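Local coordinates for protein lombricine kinase (Urechis caupo, PDB 3JPZ) that catalyses the reversible transfer of a phosphoryl group between ATP and the guanidino compound lombricine, as a member of the phosphagen kinase family, at residues Arg125-Pro130 and Asn254-Met259; Arg196-Ala201 and Ile216-His221; Phe34-Ala39 and Tyr69-Glu74. All blocks are in the same frame, centred on the assembly; numbering follows the deposited sequence.

Contact 1. Residues Arg125-Pro130 and Asn254-Met259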
loop_
_atom_site.group_PDB
_atom_site.type_symbol
_atom_site.label_atom_id
_atom_site.label_comp_id
_atom_site.label_asym_id
_atom_site.label_seq_id
_atom_site.Cartn_x
_atom_site.Cartn_y
_atom_site.Cartn_z
ATOM N N ARG A 125 17.467 -6.120 -17.724
ATOM C CA ARG A 125 17.066 -5.198 -18.781
ATOM C C ARG A 125 15.879 -5.750 -19.564
ATOM O O ARG A 125 15.773 -6.957 -19.788
ATOM C CB ARG A 125 18.238 -4.899 -19.720
ATOM C CG ARG A 125 17.869 -4.022 -20.908
ATOM C CD ARG A 125 19.099 -3.385 -21.528
ATOM N NE ARG A 125 19.651 -2.333 -20.681
ATOM C CZ ARG A 125 20.881 -1.844 -20.798
ATOM N NH1 ARG A 125 21.705 -2.310 -21.725
ATOM N NH2 ARG A 125 21.291 -0.886 -19.985
ATOM N N GLY A 126 14.980 -4.853 -19.954
ATOM C CA GLY A 126 13.769 -5.231 -20.651
ATOM C C GLY A 126 12.562 -5.370 -19.741
ATOM O O GLY A 126 11.441 -5.510 -20.229
ATOM N N LEU A 127 12.776 -5.317 -18.427
ATOM C CA LEU A 127 11.711 -5.628 -17.481
ATOM C C LEU A 127 11.544 -4.564 -16.399
ATOM O O LEU A 127 12.517 -4.091 -15.809
ATOM C CB LEU A 127 11.980 -6.969 -16.820
ATOM C CG LEU A 127 12.109 -8.140 -17.799
ATOM C CD1 LEU A 127 12.658 -9.355 -17.091
ATOM C CD2 LEU A 127 10.771 -8.448 -18.437
ATOM N N CYS A 128 10.292 -4.217 -16.123
ATOM C CA CYS A 128 10.002 -3.166 -15.161
ATOM C C CYS A 128 10.441 -3.553 -13.764
ATOM O O CYS A 128 10.334 -4.701 -13.360
ATOM C CB CYS A 128 8.510 -2.830 -15.175
ATOM S SG CYS A 128 8.036 -1.803 -16.574
ATOM N N TYR A 129 10.950 -2.571 -13.035
ATOM C CA TYR A 129 11.167 -2.705 -11.608
ATOM C C TYR A 129 9.874 -3.036 -10.862
ATOM O O TYR A 129 8.779 -2.841 -11.380
ATOM C CB TYR A 129 11.724 -1.396 -11.066
ATOM C CG TYR A 129 13.075 -1.018 -11.616
ATOM C CD1 TYR A 129 14.156 -1.893 -11.536
ATOM C CD2 TYR A 129 13.286 0.229 -12.177
ATOM C CE1 TYR A 129 15.397 -1.536 -12.025
ATOM C CE2 TYR A 129 14.517 0.589 -12.670
ATOM C CZ TYR A 129 15.570 -0.297 -12.590
ATOM O OH TYR A 129 16.797 0.078 -13.075
ATOM N N PRO A 130 10.004 -3.515 -9.619
ATOM C CA PRO A 130 8.888 -3.866 -8.731
ATOM C C PRO A 130 7.753 -2.839 -8.648
ATOM O O PRO A 130 6.608 -3.237 -8.494
ATOM C CB PRO A 130 9.571 -4.006 -7.373
ATOM C CG PRO A 130 10.931 -4.509 -7.717
ATOM C CD PRO A 130 11.305 -3.821 -9.003
ATOM N N ASN A 254 20.324 -16.372 -22.607
ATOM C CA ASN A 254 18.905 -16.059 -22.657
ATOM C C ASN A 254 18.660 -14.618 -23.105
ATOM O O ASN A 254 17.622 -14.031 -22.804
ATOM C CB ASN A 254 18.295 -16.290 -21.274
ATOM C CG ASN A 254 16.818 -16.611 -21.329
ATOM O OD1 ASN A 254 16.340 -17.250 -22.268
ATOM N ND2 ASN A 254 16.086 -16.180 -20.310
ATOM N N GLY A 255 19.627 -14.052 -23.823
ATOM C CA GLY A 255 19.494 -12.720 -24.388
ATOM C C GLY A 255 19.217 -11.649 -23.350
ATOM O O GLY A 255 18.617 -10.614 -23.645
ATOM N N ARG A 256 19.674 -11.891 -22.131
ATOM C CA ARG A 256 19.396 -10.983 -21.027
ATOM C C ARG A 256 20.682 -10.371 -20.478
ATOM O O ARG A 256 21.769 -10.919 -20.652
ATOM C CB ARG A 256 18.634 -11.721 -19.925
ATOM C CG ARG A 256 17.192 -12.075 -20.289
ATOM C CD ARG A 256 16.331 -10.832 -20.493
ATOM N NE ARG A 256 14.910 -11.150 -20.643
ATOM C CZ ARG A 256 13.970 -10.255 -20.938
ATOM N NH1 ARG A 256 14.293 -8.980 -21.121
ATOM N NH2 ARG A 256 12.704 -10.635 -21.049
ATOM N N GLU A 257 20.550 -9.230 -19.811
ATOM C CA GLU A 257 21.710 -8.510 -19.302
ATOM C C GLU A 257 21.304 -7.590 -18.158
ATOM O O GLU A 257 20.175 -7.096 -18.116
ATOM C CB GLU A 257 22.335 -7.687 -20.429
ATOM C CG GLU A 257 21.378 -6.685 -21.065
ATOM C CD GLU A 257 21.887 -6.160 -22.397
ATOM O OE1 GLU A 257 22.810 -6.779 -22.967
ATOM O OE2 GLU A 257 21.362 -5.133 -22.881
ATOM N N TYR A 258 22.218 -7.370 -17.220
ATOM C CA TYR A 258 21.967 -6.415 -16.150
ATOM C C TYR A 258 21.692 -5.039 -16.749
ATOM O O TYR A 258 22.299 -4.657 -17.743
ATOM C CB TYR A 258 23.171 -6.316 -15.202
ATOM C CG TYR A 258 23.548 -7.600 -14.494
ATOM C CD1 TYR A 258 22.584 -8.518 -14.107
ATOM C CD2 TYR A 258 24.874 -7.869 -14.173
ATOM C CE1 TYR A 258 22.930 -9.683 -13.452
ATOM C CE2 TYR A 258 25.231 -9.027 -13.512
ATOM C CZ TYR A 258 24.256 -9.929 -13.152
ATOM O OH TYR A 258 24.609 -11.077 -12.490
ATOM N N MET A 259 20.780 -4.289 -16.139
ATOM C CA MET A 259 20.594 -2.893 -16.497
ATOM C C MET A 259 21.812 -2.109 -16.057
ATOM O O MET A 259 22.166 -2.105 -14.877
ATOM C CB MET A 259 19.375 -2.309 -15.788
ATOM C CG MET A 259 18.055 -2.903 -16.209
ATOM S SD MET A 259 16.755 -2.247 -15.152
ATOM C CE MET A 259 15.417 -3.362 -15.545
HETATM O O HOH W 1 11.448 -7.907 -21.401
#
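Met259 packs against Arg125, Leu127 and Tyr129, and here the two loops fit most tightly. Its CG lies 3.6 Å from Arg125 CA. An extended chain beyond CG (chi2 174°) carries the thioether on to the tyrosine, where Met259 SD stands 3.1 Å from Tyr129 OH. The sulfur is 4.2 Å from the Tyr129 ring centroid and 50° off the ring normal, an oblique Met-aromatic contact. Continuing the extended chain, the methyl CE of Met259 comes within 3.0 Å of Leu127 O. Next to this buried part, Arg125 N donates to Glu257 O, 2.9 Å away and almost straight at 167°.

Toward solvent the fit loosens and charge takes over. Arg125 NH1 and Glu257 OE2 form a salt bridge of 3.1 Å, with the donor above the carboxylate plane rather than in it; NH2 of the same arginine pairs with Glu66. Arg256 reaches Arg125 O through NH1 at 2.8 Å, a bent and weak bond. A water that accepts from Arg256 NH2 at 3.0 Å passes the link on to Gly126 O. At the subunit border, buried Leu127 lies over one face of the Arg256 guanidinium, and Phe3 of the second subunit packs on both.

Close thioether packing and one straight backbone bond probably set the spacing inside, whereas the outer side has a tilted ion pair, one weak bond and a water bridge, probably more tolerant of movement.

Contact 2. Residues Arg196-Ala201 and Ile216-His221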
loop_
_atom_site.group_PDB
_atom_site.type_symbol
_atom_site.label_atom_id
_atom_site.label_comp_id
_atom_site.label_asym_id
_atom_site.label_seq_id
_atom_site.Cartn_x
_atom_site.Cartn_y
_atom_site.Cartn_z
ATOM N N ARG A 196 3.277 -5.675 -4.616
ATOM C CA ARG A 196 2.099 -6.300 -5.218
ATOM C C ARG A 196 2.249 -7.800 -5.432
ATOM O O ARG A 196 3.320 -8.285 -5.769
ATOM C CB ARG A 196 1.786 -5.646 -6.561
ATOM C CG ARG A 196 0.932 -4.403 -6.467
ATOM C CD ARG A 196 0.939 -3.622 -7.780
ATOM N NE ARG A 196 2.308 -3.418 -8.245
ATOM C CZ ARG A 196 2.831 -3.979 -9.330
ATOM N NH1 ARG A 196 2.101 -4.774 -10.116
ATOM N NH2 ARG A 196 4.087 -3.731 -9.632
ATOM N N ASP A 197 1.145 -8.519 -5.261
ATOM C CA ASP A 197 1.087 -9.955 -5.504
ATOM C C ASP A 197 2.069 -10.746 -4.658
ATOM O O ASP A 197 2.528 -11.805 -5.072
ATOM C CB ASP A 197 1.357 -10.244 -6.976
ATOM C CG ASP A 197 0.669 -9.272 -7.889
ATOM O OD1 ASP A 197 -0.573 -9.278 -7.924
ATOM O OD2 ASP A 197 1.371 -8.492 -8.563
ATOM N N TRP A 198 2.387 -10.237 -3.473
ATOM C CA TRP A 198 3.295 -10.921 -2.569
ATOM C C TRP A 198 2.756 -12.292 -2.198
ATOM O O TRP A 198 1.595 -12.399 -1.817
ATOM C CB TRP A 198 3.482 -10.114 -1.293
ATOM C CG TRP A 198 4.675 -10.570 -0.565
ATOM C CD1 TRP A 198 4.736 -11.547 0.368
ATOM C CD2 TRP A 198 6.010 -10.099 -0.748
ATOM N NE1 TRP A 198 6.027 -11.704 0.799
ATOM C CE2 TRP A 198 6.829 -10.826 0.129
ATOM C CE3 TRP A 198 6.588 -9.120 -1.558
ATOM C CZ2 TRP A 198 8.196 -10.615 0.216
ATOM C CZ3 TRP A 198 7.948 -8.910 -1.471
ATOM C CH2 TRP A 198 8.736 -9.650 -0.589
ATOM N N PRO A 199 3.596 -13.347 -2.280
ATOM C CA PRO A 199 5.006 -13.423 -2.665
ATOM C C PRO A 199 5.228 -14.136 -3.999
ATOM O O PRO A 199 6.210 -14.861 -4.165
ATOM C CB PRO A 199 5.600 -14.301 -1.571
ATOM C CG PRO A 199 4.405 -15.127 -1.029
ATOM C CD PRO A 199 3.162 -14.638 -1.732
ATOM N N ASP A 200 4.307 -13.958 -4.931
ATOM C CA ASP A 200 4.444 -14.538 -6.257
ATOM C C ASP A 200 5.747 -14.097 -6.926
ATOM O O ASP A 200 6.025 -12.901 -7.045
ATOM C CB ASP A 200 3.260 -14.122 -7.118
ATOM C CG ASP A 200 3.224 -14.856 -8.430
ATOM O OD1 ASP A 200 4.260 -14.886 -9.128
ATOM O OD2 ASP A 200 2.158 -15.405 -8.750
ATOM N N ALA A 201 6.545 -15.076 -7.347
ATOM C CA ALA A 201 7.814 -14.821 -8.026
ATOM C C ALA A 201 8.851 -14.169 -7.105
ATOM O O ALA A 201 9.774 -13.508 -7.573
ATOM C CB ALA A 201 7.594 -13.969 -9.267
ATOM N N ILE A 216 15.300 -12.757 -4.975
ATOM C CA ILE A 216 14.627 -12.357 -6.194
ATOM C C ILE A 216 13.338 -11.614 -5.862
ATOM O O ILE A 216 12.509 -12.084 -5.082
ATOM C CB ILE A 216 14.336 -13.572 -7.094
ATOM C CG1 ILE A 216 15.649 -14.252 -7.487
ATOM C CG2 ILE A 216 13.564 -13.150 -8.344
ATOM C CD1 ILE A 216 15.476 -15.445 -8.381
ATOM N N ASN A 217 13.206 -10.427 -6.438
ATOM C CA ASN A 217 11.953 -9.698 -6.452
ATOM C C ASN A 217 11.505 -9.256 -5.062
ATOM O O ASN A 217 10.316 -9.131 -4.797
ATOM C CB ASN A 217 10.875 -10.509 -7.192
ATOM C CG ASN A 217 11.065 -10.468 -8.710
ATOM O OD1 ASN A 217 11.502 -9.459 -9.258
ATOM N ND2 ASN A 217 10.752 -11.561 -9.386
ATOM N N GLU A 218 12.469 -9.014 -4.181
ATOM C CA GLU A 218 12.194 -8.251 -2.972
ATOM C C GLU A 218 12.163 -6.774 -3.369
ATOM O O GLU A 218 11.159 -6.288 -3.890
ATOM C CB GLU A 218 13.247 -8.513 -1.895
ATOM C CG GLU A 218 12.860 -7.969 -0.533
ATOM C CD GLU A 218 13.931 -7.102 0.090
ATOM O OE1 GLU A 218 14.915 -6.758 -0.606
ATOM O OE2 GLU A 218 13.775 -6.749 1.274
ATOM N N GLU A 219 13.269 -6.069 -3.159
ATOM C CA GLU A 219 13.360 -4.647 -3.493
ATOM C C GLU A 219 13.879 -4.455 -4.913
ATOM O O GLU A 219 13.408 -3.592 -5.651
ATOM C CB GLU A 219 14.278 -3.935 -2.497
ATOM C CG GLU A 219 14.510 -2.467 -2.796
ATOM C CD GLU A 219 15.184 -1.737 -1.641
ATOM O OE1 GLU A 219 15.656 -0.600 -1.856
ATOM O OE2 GLU A 219 15.244 -2.299 -0.523
ATOM N N ASP A 220 14.857 -5.272 -5.278
ATOM C CA ASP A 220 15.436 -5.263 -6.613
ATOM C C ASP A 220 15.040 -6.569 -7.285
ATOM O O ASP A 220 14.532 -7.475 -6.629
ATOM C CB ASP A 220 16.960 -5.149 -6.533
ATOM C CG ASP A 220 17.416 -3.872 -5.835
ATOM O OD1 ASP A 220 17.102 -2.771 -6.334
ATOM O OD2 ASP A 220 18.092 -3.969 -4.790
ATOM N N HIS A 221 15.251 -6.679 -8.589
ATOM C CA HIS A 221 15.002 -7.951 -9.238
ATOM C C HIS A 221 15.891 -8.979 -8.564
ATOM O O HIS A 221 15.424 -10.013 -8.092
ATOM C CB HIS A 221 15.299 -7.901 -10.742
ATOM C CG HIS A 221 14.289 -7.135 -11.534
ATOM N ND1 HIS A 221 14.605 -6.490 -12.711
ATOM C CD2 HIS A 221 12.975 -6.901 -11.320
ATOM C CE1 HIS A 221 13.526 -5.895 -13.188
ATOM N NE2 HIS A 221 12.523 -6.129 -12.362
#
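The side-chain amide of Asn217 points straight at the backbone of Ala201, and its orientation defines the contact. Asn217 ND2 donates to Ala201 O at 2.8 Å with an N-H...O angle of 163°, and the acceptor lies only 1° out of the amide plane. The carbonyl is less exactly aligned, for the donor sits tilted from its plane. Because the CB bond of Asn217 already faces the opposite segment, CB itself comes within 3.2 Å of Ala201 O. The branch methyl Ile216 CG2 closes in on the same oxygen at 3.9 Å, while Ala201 CB lies 4.0 Å from Asn217 ND2.

Trp198 makes the second, looser approach. With CG anti to the backbone N (chi1 -163°), the indole extends across to the turn and presents its six-membered end: CH2 is 4.4 Å from Glu218 CA, which lies near the ring plane, and CZ3 is 4.1 Å from Asn217 O in an oblique position. One indole face is taken by Pro199, joined to Trp198 by a cis peptide, with Pro199 CB 3.4 Å above the ring plane near the rim.

Residues Asn217-Asp220 form the NEED sequence known from phosphagen kinases, in the turn between strands 212-216 and 222-229; Asn217 N bonds to His221 O inside that turn. Arg202 bonds to Asn217 O, Arg196 O and Asp200 O, and Asp220 pairs with Arg223, an ADP-binding residue.

A buried amide N-H and a backbone carbonyl pair here; ND2 also has a partner beyond the two segments, and across them the indole touches the turn by packing only. The turn is thus held by one directional bond with a light indole contact beside it, and the Arg202 bond and Asp220-Arg223 salt bridge probably steady it further near the nucleotide site.

Contact 3. Residues Phe34-Ala39 and Tyr69-Glu74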
loop_
_atom_site.group_PDB
_atom_site.type_symbol
_atom_site.label_atom_id
_atom_site.label_comp_id
_atom_site.label_asym_id
_atom_site.label_seq_id
_atom_site.Cartn_x
_atom_site.Cartn_y
_atom_site.Cartn_z
ATOM N N PHE A 34 4.569 15.930 -17.020
ATOM C CA PHE A 34 3.188 15.462 -17.012
ATOM C C PHE A 34 2.776 15.137 -18.443
ATOM O O PHE A 34 2.968 15.943 -19.345
ATOM C CB PHE A 34 2.274 16.537 -16.421
ATOM C CG PHE A 34 0.928 16.026 -16.003
ATOM C CD1 PHE A 34 0.737 15.503 -14.740
ATOM C CD2 PHE A 34 -0.149 16.074 -16.869
ATOM C CE1 PHE A 34 -0.494 15.030 -14.353
ATOM C CE2 PHE A 34 -1.385 15.608 -16.480
ATOM C CZ PHE A 34 -1.555 15.083 -15.224
ATOM N N GLY A 35 2.234 13.946 -18.656
ATOM C CA GLY A 35 1.845 13.534 -19.994
ATOM C C GLY A 35 2.923 12.724 -20.691
ATOM O O GLY A 35 2.691 12.146 -21.753
ATOM N N LYS A 36 4.112 12.688 -20.097
ATOM C CA LYS A 36 5.171 11.823 -20.593
ATOM C C LYS A 36 4.974 10.407 -20.065
ATOM O O LYS A 36 4.419 10.194 -18.984
ATOM C CB LYS A 36 6.550 12.338 -20.185
ATOM C CG LYS A 36 6.808 13.789 -20.529
ATOM C CD LYS A 36 8.293 14.106 -20.503
ATOM C CE LYS A 36 8.997 13.519 -21.720
ATOM N NZ LYS A 36 10.477 13.578 -21.608
ATOM N N LYS A 37 5.427 9.439 -20.847
ATOM C CA LYS A 37 5.329 8.048 -20.466
ATOM C C LYS A 37 6.487 7.285 -21.079
ATOM O O LYS A 37 6.875 7.545 -22.216
ATOM C CB LYS A 37 4.005 7.453 -20.945
ATOM C CG LYS A 37 3.884 7.317 -22.459
ATOM C CD LYS A 37 2.722 6.416 -22.845
ATOM C CE LYS A 37 1.511 6.669 -21.957
ATOM N NZ LYS A 37 0.298 5.948 -22.423
ATOM N N THR A 38 7.040 6.347 -20.321
ATOM C CA THR A 38 8.068 5.464 -20.849
ATOM C C THR A 38 7.380 4.473 -21.766
ATOM O O THR A 38 6.165 4.513 -21.918
ATOM C CB THR A 38 8.767 4.676 -19.736
ATOM O OG1 THR A 38 7.867 3.681 -19.229
ATOM C CG2 THR A 38 9.210 5.607 -18.605
ATOM N N ALA A 39 8.150 3.571 -22.358
ATOM C CA ALA A 39 7.581 2.536 -23.211
ATOM C C ALA A 39 6.793 1.526 -22.385
ATOM O O ALA A 39 5.960 0.803 -22.921
ATOM C CB ALA A 39 8.687 1.832 -24.004
ATOM N N TYR A 69 14.709 6.792 -15.918
ATOM C CA TYR A 69 15.828 7.713 -15.721
ATOM C C TYR A 69 16.012 8.691 -16.883
ATOM O O TYR A 69 16.506 9.797 -16.699
ATOM C CB TYR A 69 17.112 6.927 -15.450
ATOM C CG TYR A 69 17.139 6.330 -14.062
ATOM C CD1 TYR A 69 17.545 7.088 -12.974
ATOM C CD2 TYR A 69 16.734 5.026 -13.833
ATOM C CE1 TYR A 69 17.564 6.558 -11.704
ATOM C CE2 TYR A 69 16.754 4.487 -12.570
ATOM C CZ TYR A 69 17.173 5.262 -11.505
ATOM O OH TYR A 69 17.199 4.747 -10.229
ATOM N N GLU A 70 15.608 8.300 -18.083
ATOM C CA GLU A 70 15.754 9.204 -19.211
ATOM C C GLU A 70 14.477 10.014 -19.472
ATOM O O GLU A 70 14.550 11.219 -19.656
ATOM C CB GLU A 70 16.215 8.455 -20.462
ATOM C CG GLU A 70 15.414 7.223 -20.794
ATOM C CD GLU A 70 15.597 6.787 -22.234
ATOM O OE1 GLU A 70 16.743 6.840 -22.732
ATOM O OE2 GLU A 70 14.595 6.392 -22.869
ATOM N N VAL A 71 13.314 9.370 -19.468
ATOM C CA VAL A 71 12.065 10.076 -19.751
ATOM C C VAL A 71 11.800 11.159 -18.707
ATOM O O VAL A 71 11.336 12.251 -19.033
ATOM C CB VAL A 71 10.868 9.109 -19.831
ATOM C CG1 VAL A 71 9.548 9.878 -19.843
ATOM C CG2 VAL A 71 10.986 8.245 -21.065
ATOM N N PHE A 72 12.101 10.851 -17.453
ATOM C CA PHE A 72 12.014 11.830 -16.375
ATOM C C PHE A 72 13.411 12.184 -15.908
ATOM O O PHE A 72 13.658 12.396 -14.723
ATOM C CB PHE A 72 11.164 11.261 -15.250
ATOM C CG PHE A 72 9.881 10.670 -15.741
ATOM C CD1 PHE A 72 8.887 11.487 -16.248
ATOM C CD2 PHE A 72 9.690 9.300 -15.755
ATOM C CE1 PHE A 72 7.715 10.950 -16.727
ATOM C CE2 PHE A 72 8.515 8.758 -16.229
ATOM C CZ PHE A 72 7.530 9.581 -16.715
ATOM N N LYS A 73 14.320 12.252 -16.876
ATOM C CA LYS A 73 15.730 12.518 -16.625
ATOM C C LYS A 73 15.964 13.724 -15.728
ATOM O O LYS A 73 16.788 13.673 -14.821
ATOM C CB LYS A 73 16.469 12.719 -17.946
ATOM C CG LYS A 73 17.972 12.858 -17.797
ATOM C CD LYS A 73 18.667 12.761 -19.140
ATOM C CE LYS A 73 20.060 12.171 -18.998
ATOM N NZ LYS A 73 20.797 12.765 -17.853
ATOM N N GLU A 74 15.247 14.810 -15.978
ATOM C CA GLU A 74 15.533 16.054 -15.278
ATOM C C GLU A 74 15.127 15.974 -13.811
ATOM O O GLU A 74 15.654 16.709 -12.975
ATOM C CB GLU A 74 14.833 17.228 -15.957
ATOM C CG GLU A 74 13.430 17.509 -15.464
ATOM C CD GLU A 74 12.887 18.797 -16.037
ATOM O OE1 GLU A 74 13.514 19.856 -15.822
ATOM O OE2 GLU A 74 11.842 18.745 -16.715
#
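Lys36 starts with CG anti to its carbonyl carbon (chi1 -52°) and then bends at chi3 (74°), a course that swings the ammonium round onto Val71 O. Val71 in turn sets CG1 anti to its backbone N (chi1 168°), leaving CG1 for the lysine and CG2 for Thr38. The NZ of Lys36 donates to Val71 O at 3.0 Å, meeting it in the carbonyl plane on a lone pair. On the way there the aliphatic part of the chain slides past the valine in the reverse direction, with Lys36 CB 3.9 Å from Val71 CG1.

Phe72 lies under the same valine: Val71 CG1 stands 3.6 Å above the ring plane, over its centre. The rim of that ring faces the loop. Lys36 CB is 3.9 Å from Phe72 CE1, and Lys36 O, near the ring plane, is 3.9 Å from Phe72 CZ.

The geometry is that of a helix break in the N-terminal domain of the phosphagen kinase fold. Helix 68-71 ends at Val71, Phe72 leaves helical backbone angles, and the same residue takes the N-cap position of helix 73-83. The lysine ammonium therefore sits at a helix C-terminal carbonyl, where its positive charge may be mildly favourable at the end of this short helix. Leu33 of helix 27-33 also packs on Phe72, so the ring touches both that helix and the loop that follows it.

Thr38 meets the valine and the ring with its methyl group. This CG2 touches Val71 CG2 at 4.0 Å and, crossing the ring's direction at about a right angle, reaches Phe72 CE2, also at 4.0 Å. The hydroxyl of Thr38 is engaged elsewhere, with Asp65 OD2 and the backbone nitrogens of His40 and Val42.

In the fold
Contact 2 is the buried one; contacts 1 and 3 are only partly buried. Contact 2 is nested inside the chain loop closed by contact 1, their centres are 15 Å apart, and Cys128 O with His221 NE2 and Pro130 O with Arg196 NH2 probably join them by hydrogen bonds. Both border helix 135-149 and the second subunit. The centres of contacts 2 and 3 are 24 Å apart; contact 3 joins the loop after helix 27-33 to the break between helices 68-71 and 73-83, touching no other chain. The chemistry follows place: an amide-carbonyl bond in the interior, ion pair and sulfur where two loops meet, and lysine with apolar packing at the helix break.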